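Local coordinates for fusarinine C esterase sidJ (Aspergillus fumigatus, PDB 6GUP), which hydrolyses the ester bonds of the siderophore fusarinine C, but not of triacetylfusarinine C, in fungal iron scavenging, at residues A[32-40]-A[97-108]. Numbering follows the deposited sequence.
Sequences TTRKPHSLL and LKYIKEYKTEKF
K104 leaves helix 97-108 with CG beside its own backbone N (chi1 -73°), then bends at chi2 and chi4, a folded path that carries its ammonium to the backbone at the start of strand 37-40. There NZ donates to K35 O at 2.9 Å and to S38 OG at 3.1 Å, with S68 OG a further partner. Lysine suits this buried place because its ammonium can serve up to three oxygens; serine, because its accepting OG sits on a side chain short enough to fit between strand and helix. At the helix end the ring of F108, flat enough to lie against peptide backbone, has K35 N over one face, 3.6 Å from CE1, and K107 CG over the other, both near the rim. R34, extended through chi2, then turned at chi3 and chi4 (80°), passes alongside with its guanidinium nearly perpendicular to the ring; its length lets NH1 reach F108 O at 2.7 Å. Farther along, branched aliphatics suit the buried interface: L40 CD2 meets L97 CD2 at 3.7 Å, and L40 CD1 lies 4.2 Å from I100 CD1. I100 CG2 packs separately against the S38 side chain. Strand and helix run nearly antiparallel (154°), the helix flanking the central sheet of the alpha/beta-hydrolase fold. Neutral oxygens probably stabilise the buried charge of K104, whose bonds join the loop before strand 37-40, that strand and strand 67-72 to the helix.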
# COMPACT_ATOMS: atom_id res chain seq x y z
N THR A 32 24.58 -3.82 -12.87
CA THR A 32 24.84 -5.19 -13.34
C THR A 32 25.38 -6.14 -12.27
O THR A 32 25.24 -7.36 -12.40
CB THR A 32 25.91 -5.15 -14.47
OG1 THR A 32 25.75 -3.96 -15.25
CG2 THR A 32 25.81 -6.36 -15.38
N THR A 33 26.00 -5.57 -11.23
CA THR A 33 26.77 -6.31 -10.22
C THR A 33 26.03 -7.50 -9.61
O THR A 33 24.80 -7.50 -9.50
CB THR A 33 27.23 -5.40 -9.06
OG1 THR A 33 26.09 -4.84 -8.40
CG2 THR A 33 28.13 -4.26 -9.55
N ARG A 34 26.81 -8.49 -9.19
CA ARG A 34 26.28 -9.73 -8.62
C ARG A 34 25.74 -9.47 -7.21
O ARG A 34 26.39 -8.79 -6.41
CB ARG A 34 27.37 -10.80 -8.60
CG ARG A 34 26.86 -12.23 -8.55
CD ARG A 34 28.00 -13.23 -8.41
NE ARG A 34 27.66 -14.32 -7.50
CZ ARG A 34 26.91 -15.38 -7.80
NH1 ARG A 34 26.39 -15.55 -9.02
NH2 ARG A 34 26.68 -16.30 -6.86
N LYS A 35 24.56 -10.02 -6.92
CA LYS A 35 23.85 -9.80 -5.66
C LYS A 35 23.25 -11.11 -5.15
O LYS A 35 22.03 -11.27 -5.13
CB LYS A 35 22.71 -8.79 -5.86
CG LYS A 35 23.12 -7.42 -6.36
CD LYS A 35 23.90 -6.64 -5.33
CE LYS A 35 24.12 -5.23 -5.83
NZ LYS A 35 25.00 -4.41 -4.95
N PRO A 36 24.10 -12.06 -4.74
CA PRO A 36 23.58 -13.33 -4.21
C PRO A 36 22.82 -13.20 -2.88
O PRO A 36 21.99 -14.06 -2.56
CB PRO A 36 24.84 -14.19 -4.04
CG PRO A 36 25.95 -13.21 -3.88
CD PRO A 36 25.57 -12.01 -4.69
N HIS A 37 23.09 -12.13 -2.12
CA HIS A 37 22.52 -11.93 -0.79
C HIS A 37 21.40 -10.88 -0.81
O HIS A 37 21.36 -10.02 -1.70
CB HIS A 37 23.63 -11.52 0.18
CG HIS A 37 24.85 -12.37 0.08
ND1 HIS A 37 24.83 -13.73 0.31
CD2 HIS A 37 26.13 -12.06 -0.23
CE1 HIS A 37 26.04 -14.22 0.15
NE2 HIS A 37 26.86 -13.23 -0.18
N SER A 38 20.52 -10.95 0.19
CA SER A 38 19.30 -10.14 0.23
C SER A 38 19.01 -9.59 1.63
O SER A 38 19.08 -10.33 2.61
CB SER A 38 18.10 -10.99 -0.21
OG SER A 38 18.30 -11.50 -1.51
N LEU A 39 18.69 -8.30 1.70
CA LEU A 39 18.20 -7.66 2.92
C LEU A 39 16.75 -7.24 2.70
O LEU A 39 16.48 -6.32 1.94
CB LEU A 39 19.06 -6.44 3.27
CG LEU A 39 18.70 -5.65 4.54
CD1 LEU A 39 18.84 -6.52 5.78
CD2 LEU A 39 19.57 -4.41 4.66
N LEU A 40 15.82 -7.94 3.37
CA LEU A 40 14.40 -7.57 3.33
C LEU A 40 14.09 -6.63 4.49
O LEU A 40 14.21 -7.00 5.66
CB LEU A 40 13.50 -8.81 3.41
CG LEU A 40 11.98 -8.58 3.34
CD1 LEU A 40 11.56 -7.81 2.10
CD2 LEU A 40 11.24 -9.91 3.41
N LEU A 97 10.05 -13.94 1.36
CA LEU A 97 11.36 -14.57 1.51
C LEU A 97 11.54 -15.77 0.58
O LEU A 97 12.62 -15.94 -0.00
CB LEU A 97 11.60 -15.01 2.95
CG LEU A 97 11.75 -13.90 4.00
CD1 LEU A 97 11.74 -14.50 5.39
CD2 LEU A 97 13.02 -13.12 3.77
N LYS A 98 10.50 -16.59 0.45
CA LYS A 98 10.51 -17.71 -0.49
C LYS A 98 10.74 -17.23 -1.92
O LYS A 98 11.54 -17.81 -2.65
CB LYS A 98 9.21 -18.52 -0.43
CG LYS A 98 9.20 -19.70 -1.39
CD LYS A 98 7.87 -20.43 -1.45
CE LYS A 98 7.96 -21.59 -2.42
NZ LYS A 98 6.79 -22.51 -2.33
N TYR A 99 10.01 -16.19 -2.31
CA TYR A 99 10.14 -15.60 -3.64
C TYR A 99 11.55 -15.07 -3.90
O TYR A 99 12.15 -15.36 -4.93
CB TYR A 99 9.12 -14.48 -3.86
CG TYR A 99 9.37 -13.72 -5.14
CD1 TYR A 99 8.95 -14.23 -6.37
CD2 TYR A 99 10.09 -12.52 -5.14
CE1 TYR A 99 9.20 -13.56 -7.55
CE2 TYR A 99 10.34 -11.84 -6.32
CZ TYR A 99 9.90 -12.36 -7.52
OH TYR A 99 10.15 -11.69 -8.69
N ILE A 100 12.07 -14.28 -2.95
CA ILE A 100 13.41 -13.70 -3.06
C ILE A 100 14.47 -14.79 -3.20
O ILE A 100 15.41 -14.65 -3.98
CB ILE A 100 13.75 -12.78 -1.85
CG1 ILE A 100 12.93 -11.49 -1.93
CG2 ILE A 100 15.24 -12.43 -1.80
CD1 ILE A 100 12.92 -10.67 -0.66
N LYS A 101 14.31 -15.87 -2.43
CA LYS A 101 15.25 -16.99 -2.44
C LYS A 101 15.28 -17.70 -3.80
O LYS A 101 16.36 -18.00 -4.31
CB LYS A 101 14.92 -17.97 -1.32
CG LYS A 101 16.02 -18.99 -1.02
CD LYS A 101 16.08 -19.32 0.46
CE LYS A 101 16.53 -20.74 0.75
NZ LYS A 101 16.36 -21.08 2.19
N GLU A 102 14.11 -17.97 -4.37
CA GLU A 102 14.03 -18.57 -5.72
C GLU A 102 14.48 -17.58 -6.79
O GLU A 102 15.17 -17.97 -7.74
CB GLU A 102 12.61 -19.11 -6.02
CG GLU A 102 12.32 -19.48 -7.48
CD GLU A 102 13.08 -20.70 -7.99
OE1 GLU A 102 12.45 -21.52 -8.70
OE2 GLU A 102 14.28 -20.86 -7.70
N TYR A 103 14.08 -16.32 -6.65
CA TYR A 103 14.48 -15.25 -7.59
C TYR A 103 16.00 -15.10 -7.67
O TYR A 103 16.56 -15.04 -8.77
CB TYR A 103 13.85 -13.91 -7.19
CG TYR A 103 14.50 -12.70 -7.82
CD1 TYR A 103 14.43 -12.48 -9.20
CD2 TYR A 103 15.20 -11.77 -7.04
CE1 TYR A 103 15.03 -11.37 -9.78
CE2 TYR A 103 15.80 -10.66 -7.61
CZ TYR A 103 15.72 -10.46 -8.98
OH TYR A 103 16.30 -9.36 -9.55
N LYS A 104 16.65 -15.02 -6.52
CA LYS A 104 18.11 -14.87 -6.46
C LYS A 104 18.87 -16.10 -6.94
O LYS A 104 19.97 -15.97 -7.48
CB LYS A 104 18.57 -14.47 -5.05
CG LYS A 104 18.25 -13.04 -4.65
CD LYS A 104 18.94 -12.03 -5.56
CE LYS A 104 18.72 -10.59 -5.12
NZ LYS A 104 19.60 -10.19 -3.98
N THR A 105 18.29 -17.28 -6.75
CA THR A 105 18.84 -18.51 -7.33
C THR A 105 18.72 -18.47 -8.86
O THR A 105 19.71 -18.67 -9.56
CB THR A 105 18.12 -19.77 -6.80
OG1 THR A 105 18.15 -19.77 -5.37
CG2 THR A 105 18.80 -21.04 -7.32
N GLU A 106 17.51 -18.22 -9.35
CA GLU A 106 17.25 -18.15 -10.80
C GLU A 106 18.10 -17.10 -11.53
O GLU A 106 18.61 -17.37 -12.62
CB GLU A 106 15.77 -17.89 -11.08
CG GLU A 106 14.88 -19.11 -10.88
CD GLU A 106 13.42 -18.82 -11.20
OE1 GLU A 106 12.78 -19.68 -11.85
OE2 GLU A 106 12.91 -17.75 -10.82
N LYS A 107 18.23 -15.92 -10.93
CA LYS A 107 18.94 -14.80 -11.56
C LYS A 107 20.46 -15.02 -11.61
O LYS A 107 21.05 -14.99 -12.69
CB LYS A 107 18.62 -13.48 -10.86
CG LYS A 107 19.22 -12.26 -11.54
CD LYS A 107 18.52 -10.97 -11.14
CE LYS A 107 19.20 -9.76 -11.76
NZ LYS A 107 18.76 -8.49 -11.12
N PHE A 108 21.07 -15.24 -10.44
CA PHE A 108 22.53 -15.32 -10.32
C PHE A 108 23.10 -16.74 -10.21
O PHE A 108 24.32 -16.91 -10.20
CB PHE A 108 23.01 -14.47 -9.15
CG PHE A 108 22.57 -13.03 -9.23
CD1 PHE A 108 23.33 -12.09 -9.91
CD2 PHE A 108 21.38 -12.62 -8.64
CE1 PHE A 108 22.92 -10.77 -9.99
CE2 PHE A 108 20.96 -11.30 -8.72
CZ PHE A 108 21.74 -10.37 -9.39